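Local coordinates for dihydroorotase (Saccharomyces cerevisiae S288C, PDB 6L0A), which catalyses the reversible, zinc-dependent interconversion of N-carbamoyl-L-aspartate and dihydroorotate, the third step of de novo pyrimidine biosynthesis, at residues T210-F215 with N227-V232; A260-Q265 with G272-V277. One frame throughout, in Å; residues are numbered along the deposited sequence.

Contact 1 (T210-F215 with N227-V232); sequences TAHHLF and NFCKPV
In the loop that leaves strand 205-209 of the metallo-dependent hydrolase barrel, His212 and His213 reach across to Cys229 and Pro231 beside the zinc site. His213 makes the direct polar link: NE2 donates to Pro231 O at 2.9 Å, through a somewhat bent N-H (146°) and with the donor tilted from the carbonyl plane. At its other nitrogen the ring is held by Thr210, whose OG1 lies 2.8 Å from His213 ND1 in a hydrogen bond. The same OG1 accepts from His213 N in an ST motif, so a single hydroxyl grips both backbone and ring and limits the ring's freedom to turn. Such loops at the C-terminal ends of barrel strands build the active site in TIM-barrel enzymes, and here Pro231, after its cis peptide bond, sets its ring beside His180 and His137, both zinc ligands. Cys229 SG, placed between its own backbone N and carbonyl carbon (chi1 61°), comes to the edge of the His212 ring, 3.6 Å from NE2, and approaches the His213 ring obliquely. Thr210 OG1 sits over one face of the His212 imidazole, while a water 3.1 Å from His212 NE2 can also donate to Lys230 O.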
ATOM      1  N   THR C 210      -2.656  -7.023 -17.161  1.00 11.14           N
ATOM      2  CA  THR C 210      -2.861  -8.194 -16.335  1.00  8.51           C
ATOM      3  C   THR C 210      -4.339  -8.362 -16.026  1.00 11.03           C
ATOM      4  O   THR C 210      -5.156  -7.471 -16.268  1.00 15.74           O
ATOM      5  CB  THR C 210      -2.117  -8.075 -15.012  1.00 11.31           C
ATOM      6  OG1 THR C 210      -2.748  -7.049 -14.231  1.00 10.89           O
ATOM      7  CG2 THR C 210      -0.647  -7.730 -15.241  1.00 10.53           C
ATOM      8  N   ALA C 211      -4.669  -9.515 -15.460  1.00 13.72           N
ATOM      9  CA  ALA C 211      -6.010  -9.699 -14.917  1.00 16.82           C
ATOM     10  C   ALA C 211      -6.213  -8.836 -13.679  1.00 14.91           C
ATOM     11  O   ALA C 211      -7.238  -8.160 -13.542  1.00 13.71           O
ATOM     12  CB  ALA C 211      -6.248 -11.171 -14.589  1.00 15.20           C
ATOM     13  N   HIS C 212      -5.237  -8.824 -12.770  1.00 13.26           N
ATOM     14  CA  HIS C 212      -5.515  -8.230 -11.462  1.00 12.74           C
ATOM     15  C   HIS C 212      -5.556  -6.705 -11.513  1.00 15.26           C
ATOM     16  O   HIS C 212      -6.259  -6.084 -10.709  1.00 10.65           O
ATOM     17  CB  HIS C 212      -4.514  -8.724 -10.414  1.00 14.13           C
ATOM     18  CG  HIS C 212      -3.077  -8.655 -10.834  1.00 14.22           C
ATOM     19  ND1 HIS C 212      -2.496  -9.591 -11.664  1.00 13.76           N
ATOM     20  CD2 HIS C 212      -2.092  -7.793 -10.491  1.00 14.86           C
ATOM     21  CE1 HIS C 212      -1.217  -9.294 -11.831  1.00 13.93           C
ATOM     22  NE2 HIS C 212      -0.945  -8.214 -11.120  1.00 13.68           N
ATOM     23  N   HIS C 213      -4.852  -6.079 -12.455  1.00 12.65           N
ATOM     24  CA  HIS C 213      -4.952  -4.627 -12.547  1.00 11.00           C
ATOM     25  C   HIS C 213      -6.266  -4.162 -13.167  1.00 11.59           C
ATOM     26  O   HIS C 213      -6.542  -2.963 -13.135  1.00 12.33           O
ATOM     27  CB  HIS C 213      -3.765  -4.066 -13.330  1.00 10.26           C
ATOM     28  CG  HIS C 213      -2.464  -4.152 -12.583  1.00 12.39           C
ATOM     29  ND1 HIS C 213      -1.428  -4.982 -12.963  1.00 12.92           N
ATOM     30  CD2 HIS C 213      -2.038  -3.504 -11.469  1.00 13.51           C
ATOM     31  CE1 HIS C 213      -0.422  -4.845 -12.111  1.00 10.75           C
ATOM     32  NE2 HIS C 213      -0.765  -3.948 -11.200  1.00 10.96           N
ATOM     33  N   LEU C 214      -7.057  -5.069 -13.751  1.00 11.17           N
ATOM     34  CA  LEU C 214      -8.402  -4.730 -14.206  1.00 13.41           C
ATOM     35  C   LEU C 214      -9.408  -4.736 -13.065  1.00 16.19           C
ATOM     36  O   LEU C 214     -10.544  -4.282 -13.256  1.00 18.55           O
ATOM     37  CB  LEU C 214      -8.854  -5.703 -15.296  1.00 15.07           C
ATOM     38  CG  LEU C 214      -7.925  -5.795 -16.514  1.00 18.68           C
ATOM     39  CD1 LEU C 214      -8.538  -6.679 -17.598  1.00 16.58           C
ATOM     40  CD2 LEU C 214      -7.601  -4.405 -17.061  1.00 17.77           C
ATOM     41  N   PHE C 215      -9.011  -5.229 -11.894  1.00 14.38           N
ATOM     42  CA  PHE C 215      -9.844  -5.292 -10.698  1.00 16.98           C
ATOM     43  C   PHE C 215      -9.346  -4.406  -9.572  1.00 19.24           C
ATOM     44  O   PHE C 215     -10.148  -3.748  -8.899  1.00 17.67           O
ATOM     45  CB  PHE C 215      -9.898  -6.727 -10.156  1.00 14.56           C
ATOM     46  CG  PHE C 215     -10.672  -7.689 -11.016  1.00 17.07           C
ATOM     47  CD1 PHE C 215     -10.025  -8.460 -11.978  1.00 18.17           C
ATOM     48  CD2 PHE C 215     -12.040  -7.853 -10.836  1.00 24.84           C
ATOM     49  CE1 PHE C 215     -10.726  -9.372 -12.748  1.00 18.90           C
ATOM     50  CE2 PHE C 215     -12.748  -8.757 -11.613  1.00 25.29           C
ATOM     51  CZ  PHE C 215     -12.091  -9.512 -12.572  1.00 21.48           C
ATOM     52  N   ASN C 227      -2.613  -9.042  -2.394  1.00 14.00           N
ATOM     53  CA  ASN C 227      -2.873  -8.218  -3.566  1.00 14.53           C
ATOM     54  C   ASN C 227      -1.719  -7.276  -3.907  1.00 15.26           C
ATOM     55  O   ASN C 227      -1.864  -6.472  -4.821  1.00 13.30           O
ATOM     56  CB  ASN C 227      -4.157  -7.407  -3.365  1.00 13.36           C
ATOM     57  CG  ASN C 227      -5.402  -8.274  -3.411  1.00 17.05           C
ATOM     58  OD1 ASN C 227      -5.429  -9.297  -4.104  1.00 16.49           O
ATOM     59  ND2 ASN C 227      -6.434  -7.881  -2.662  1.00 15.50           N
ATOM     60  N   PHE C 228      -0.599  -7.340  -3.189  1.00 14.39           N
ATOM     61  CA  PHE C 228       0.538  -6.466  -3.466  1.00 11.73           C
ATOM     62  C   PHE C 228       1.352  -7.050  -4.616  1.00 14.57           C
ATOM     63  O   PHE C 228       1.772  -8.205  -4.540  1.00 13.90           O
ATOM     64  CB  PHE C 228       1.403  -6.321  -2.208  1.00 13.79           C
ATOM     65  CG  PHE C 228       2.717  -5.626  -2.428  1.00 13.88           C
ATOM     66  CD1 PHE C 228       2.757  -4.285  -2.798  1.00 12.53           C
ATOM     67  CD2 PHE C 228       3.924  -6.305  -2.243  1.00 13.87           C
ATOM     68  CE1 PHE C 228       3.974  -3.634  -2.996  1.00 12.75           C
ATOM     69  CE2 PHE C 228       5.152  -5.649  -2.441  1.00 13.77           C
ATOM     70  CZ  PHE C 228       5.172  -4.319  -2.823  1.00 12.10           C
ATOM     71  N   CYS C 229       1.583  -6.267  -5.671  1.00 12.73           N
ATOM     72  CA  CYS C 229       2.483  -6.685  -6.729  1.00 13.01           C
ATOM     73  C   CYS C 229       3.174  -5.436  -7.265  1.00 13.40           C
ATOM     74  O   CYS C 229       2.881  -4.323  -6.842  1.00 11.05           O
ATOM     75  CB  CYS C 229       1.696  -7.374  -7.846  1.00 11.98           C
ATOM     76  SG  CYS C 229       0.491  -6.149  -8.518  1.00 16.80           S
ATOM     77  N   LYS C 230       4.100  -5.622  -8.206  1.00  9.31           N
ATOM     78  CA  LYS C 230       4.704  -4.486  -8.882  1.00 10.40           C
ATOM     79  C   LYS C 230       4.384  -4.558 -10.373  1.00 14.06           C
ATOM     80  O   LYS C 230       4.330  -5.658 -10.932  1.00 15.87           O
ATOM     81  CB  LYS C 230       6.244  -4.456  -8.671  1.00 11.48           C
ATOM     82  CG  LYS C 230       6.696  -4.370  -7.190  1.00 12.62           C
ATOM     83  CD  LYS C 230       6.171  -3.122  -6.489  1.00 17.87           C
ATOM     84  CE  LYS C 230       6.852  -1.878  -6.994  1.00 18.03           C
ATOM     85  NZ  LYS C 230       8.243  -1.677  -6.396  1.00 13.83           N
ATOM     86  N   PRO C 231       4.060  -3.425 -11.028  1.00 12.05           N
ATOM     87  CA  PRO C 231       3.801  -2.129 -10.396  1.00 10.53           C
ATOM     88  C   PRO C 231       2.544  -2.233  -9.551  1.00  9.44           C
ATOM     89  O   PRO C 231       1.679  -3.092  -9.831  1.00 10.15           O
ATOM     90  CB  PRO C 231       3.611  -1.162 -11.576  1.00 10.47           C
ATOM     91  CG  PRO C 231       3.948  -1.966 -12.839  1.00 11.88           C
ATOM     92  CD  PRO C 231       3.757  -3.408 -12.469  1.00 12.77           C
ATOM     93  N   VAL C 232       2.467  -1.433  -8.486  1.00  9.91           N
ATOM     94  CA  VAL C 232       1.324  -1.531  -7.590  1.00  9.25           C
ATOM     95  C   VAL C 232       0.071  -1.069  -8.323  1.00 11.93           C
ATOM     96  O   VAL C 232       0.133  -0.238  -9.238  1.00 10.57           O
ATOM     97  CB  VAL C 232       1.552  -0.696  -6.314  1.00 10.06           C
ATOM     98  CG1 VAL C 232       2.846  -1.130  -5.599  1.00 11.48           C
ATOM     99  CG2 VAL C 232       1.571   0.803  -6.632  1.00 12.26           C
TER
HETATM  100  O   HOH W   1       1.842  -7.182 -11.850  1.00 16.97           O

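Contact 2 (A260-Q265 with G272-V277); sequences APHPVQ and GVCAGV. With LMR ((2S)-2-hydroxybutanedioic acid), chain M.
His262 and Ala260 meet the chain at Cys274-Val277 in the long loop after strand 253-255 of the barrel, where both segments line the pocket holding malate. The His262 ring stands beside its own backbone N, anti to the carbonyl carbon (chi1 -67°), which carries NE2 across to Ala275 O at 2.8 Å. This donor lies above the carbonyl plane, 52° out of it, and the N-H is bent. The same NE2 gives a weak second bond to malate O4A at 3.3 Å, so one N-H is shared between protein and ligand. Cys274 CB lies over one face of the ring, toward its rim, in a CH-pi contact, 3.6 Å from the centroid, with SG set obliquely. A leucine at His262 would probably leave Ala275 O without this donor and cost the malate carboxylate its weak bond. Ala260 N donates to Val277 O at 2.8 Å. Ala260 CB packs 3.6 Å from Gly276 CA, where a side chain on the glycine would clash with both Ala260 and His262. Arg18 touches Ala260 and His262 and also hydrogen-bonds malate. The Ala260 methyl also meets the ligand, CB lying 3.5 Å from malate C3.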
ATOM      1  N   ALA C 260       2.287 -14.576 -10.744  1.00 11.79           N
ATOM      2  CA  ALA C 260       3.537 -14.617  -9.991  1.00 14.36           C
ATOM      3  C   ALA C 260       3.314 -15.459  -8.745  1.00 17.35           C
ATOM      4  O   ALA C 260       2.889 -14.942  -7.705  1.00 18.23           O
ATOM      5  CB  ALA C 260       4.001 -13.211  -9.616  1.00 15.83           C
ATOM      6  N   PRO C 261       3.601 -16.761  -8.811  1.00 16.01           N
ATOM      7  CA  PRO C 261       3.323 -17.644  -7.666  1.00 17.76           C
ATOM      8  C   PRO C 261       4.284 -17.394  -6.509  1.00 16.68           C
ATOM      9  O   PRO C 261       5.504 -17.369  -6.686  1.00 17.07           O
ATOM     10  CB  PRO C 261       3.505 -19.054  -8.248  1.00 18.91           C
ATOM     11  CG  PRO C 261       3.623 -18.878  -9.741  1.00 19.14           C
ATOM     12  CD  PRO C 261       4.121 -17.495  -9.977  1.00 19.27           C
ATOM     13  N   HIS C 262       3.720 -17.234  -5.311  1.00 17.73           N
ATOM     14  CA  HIS C 262       4.499 -17.203  -4.088  1.00 18.57           C
ATOM     15  C   HIS C 262       3.856 -18.110  -3.049  1.00 15.26           C
ATOM     16  O   HIS C 262       2.626 -18.129  -2.917  1.00 20.42           O
ATOM     17  CB  HIS C 262       4.592 -15.779  -3.519  1.00 17.83           C
ATOM     18  CG  HIS C 262       5.382 -14.848  -4.373  1.00 14.59           C
ATOM     19  ND1 HIS C 262       6.755 -14.886  -4.435  1.00 14.28           N
ATOM     20  CD2 HIS C 262       4.992 -13.860  -5.211  1.00 16.61           C
ATOM     21  CE1 HIS C 262       7.183 -13.958  -5.272  1.00 14.04           C
ATOM     22  NE2 HIS C 262       6.131 -13.331  -5.765  1.00 12.56           N
ATOM     23  N   PRO C 263       4.655 -18.873  -2.311  1.00 18.78           N
ATOM     24  CA  PRO C 263       4.100 -19.610  -1.176  1.00 22.40           C
ATOM     25  C   PRO C 263       3.562 -18.626  -0.152  1.00 20.10           C
ATOM     26  O   PRO C 263       4.095 -17.528   0.021  1.00 21.45           O
ATOM     27  CB  PRO C 263       5.296 -20.397  -0.639  1.00 21.31           C
ATOM     28  CG  PRO C 263       6.488 -19.618  -1.070  1.00 25.94           C
ATOM     29  CD  PRO C 263       6.120 -18.935  -2.358  1.00 17.01           C
ATOM     30  N   VAL C 264       2.490 -19.036   0.522  1.00 19.60           N
ATOM     31  CA  VAL C 264       1.762 -18.143   1.412  1.00 22.88           C
ATOM     32  C   VAL C 264       2.672 -17.550   2.484  1.00 22.80           C
ATOM     33  O   VAL C 264       2.474 -16.403   2.910  1.00 23.93           O
ATOM     34  CB  VAL C 264       0.574 -18.909   2.018  1.00 25.63           C
ATOM     35  CG1 VAL C 264       1.077 -20.065   2.912  1.00 24.80           C
ATOM     36  CG2 VAL C 264      -0.316 -17.967   2.757  1.00 26.91           C
ATOM     37  N   GLN C 265       3.691 -18.294   2.918  1.00 20.83           N
ATOM     38  CA  GLN C 265       4.575 -17.781   3.961  1.00 27.21           C
ATOM     39  C   GLN C 265       5.418 -16.605   3.482  1.00 28.14           C
ATOM     40  O   GLN C 265       5.939 -15.858   4.316  1.00 25.65           O
ATOM     41  CB  GLN C 265       5.485 -18.892   4.504  1.00 25.56           C
ATOM     42  CG  GLN C 265       6.516 -19.431   3.517  1.00 27.20           C
ATOM     43  CD  GLN C 265       5.993 -20.635   2.743  1.00 26.16           C
ATOM     44  OE1 GLN C 265       4.774 -20.835   2.630  1.00 22.86           O
ATOM     45  NE2 GLN C 265       6.912 -21.443   2.204  1.00 29.62           N
ATOM     46  N   GLY C 272       9.116  -6.858   3.889  1.00 14.98           N
ATOM     47  CA  GLY C 272       9.612  -7.615   2.746  1.00 17.42           C
ATOM     48  C   GLY C 272       8.625  -8.608   2.168  1.00 19.38           C
ATOM     49  O   GLY C 272       9.023  -9.708   1.753  1.00 17.44           O
ATOM     50  N   VAL C 273       7.338  -8.252   2.147  1.00 14.31           N
ATOM     51  CA  VAL C 273       6.327  -9.046   1.460  1.00 14.76           C
ATOM     52  C   VAL C 273       6.707  -9.179  -0.009  1.00 17.81           C
ATOM     53  O   VAL C 273       6.989  -8.182  -0.679  1.00 15.37           O
ATOM     54  CB  VAL C 273       4.947  -8.388   1.614  1.00 15.01           C
ATOM     55  CG1 VAL C 273       3.944  -8.987   0.621  1.00 16.30           C
ATOM     56  CG2 VAL C 273       4.439  -8.531   3.043  1.00 15.73           C
ATOM     57  N   CYS C 274       6.734 -10.418  -0.515  1.00 14.97           N
ATOM     58  CA  CYS C 274       7.035 -10.635  -1.930  1.00 13.54           C
ATOM     59  C   CYS C 274       5.952 -10.028  -2.813  1.00 12.09           C
ATOM     60  O   CYS C 274       4.760 -10.159  -2.530  1.00 16.72           O
ATOM     61  CB  CYS C 274       7.143 -12.124  -2.224  1.00 13.02           C
ATOM     62  SG  CYS C 274       8.537 -12.871  -1.418  1.00 23.96           S
ATOM     63  N   ALA C 275       6.369  -9.386  -3.900  1.00 11.58           N
ATOM     64  CA  ALA C 275       5.429  -8.800  -4.850  1.00 10.79           C
ATOM     65  C   ALA C 275       4.944  -9.851  -5.839  1.00 12.95           C
ATOM     66  O   ALA C 275       5.753 -10.601  -6.402  1.00 11.13           O
ATOM     67  CB  ALA C 275       6.088  -7.654  -5.608  1.00 12.32           C
ATOM     68  N   GLY C 276       3.631  -9.892  -6.058  1.00 14.21           N
ATOM     69  CA  GLY C 276       3.075 -10.763  -7.078  1.00 12.78           C
ATOM     70  C   GLY C 276       1.711 -11.328  -6.756  1.00 15.84           C
ATOM     71  O   GLY C 276       1.427 -11.713  -5.612  1.00 14.32           O
ATOM     72  N   VAL C 277       0.861 -11.391  -7.778  1.00 10.78           N
ATOM     73  CA  VAL C 277      -0.478 -11.954  -7.683  1.00 12.34           C
ATOM     74  C   VAL C 277      -0.492 -13.227  -8.516  1.00 14.57           C
ATOM     75  O   VAL C 277       0.050 -13.246  -9.626  1.00 13.54           O
ATOM     76  CB  VAL C 277      -1.535 -10.951  -8.183  1.00 14.25           C
ATOM     77  CG1 VAL C 277      -2.917 -11.625  -8.327  1.00 13.72           C
ATOM     78  CG2 VAL C 277      -1.603  -9.719  -7.243  1.00 14.39           C
TER
HETATM   79  C1  LMR M 403       6.921  -8.751 -11.229  1.00 29.84           C
HETATM   80  O1A LMR M 403       6.468  -8.966 -12.385  1.00 25.15           O
HETATM   81  O1B LMR M 403       7.201  -7.568 -10.947  1.00 19.55           O
HETATM   82  C2  LMR M 403       7.147  -9.871 -10.186  1.00 23.39           C
HETATM   83  O2  LMR M 403       6.385  -9.769  -8.998  1.00 22.49           O
HETATM   84  C3  LMR M 403       6.675 -11.181 -10.721  1.00 30.64           C
HETATM   85  C4  LMR M 403       7.496 -12.121  -9.869  1.00 17.56           C
HETATM   86  O4A LMR M 403       7.309 -12.249  -8.610  1.00 14.00           O
HETATM   87  O4B LMR M 403       8.367 -12.724 -10.509  1.00 17.06           O
HETATM   88  O   HOH W   2       1.420 -15.097  -5.330  1.00 21.85           O

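Overall arrangement
As a worked example of a barrel active site assembled from successive loops, both contacts are buried: contact 1 follows strand 205-209, contact 2 its sheet neighbour 253-255. The centre of contact 1 lies about 11 Å from the centre of the chain, that of contact 2 about 16 Å. Contact 1 adjoins His137 and His180 of one zinc, contact 2 His16 and Asp258 of the other; both touch malate, contact 1 through Lys230, and both reach the second subunit. They meet where Phe228 O and Gly276 N, 2.9 Å apart, probably form a hydrogen bond. Each has a histidine donating to a backbone carbonyl beside a cysteine, but contact 2 adds a backbone-to-backbone bond and a weak side-chain bond to malate.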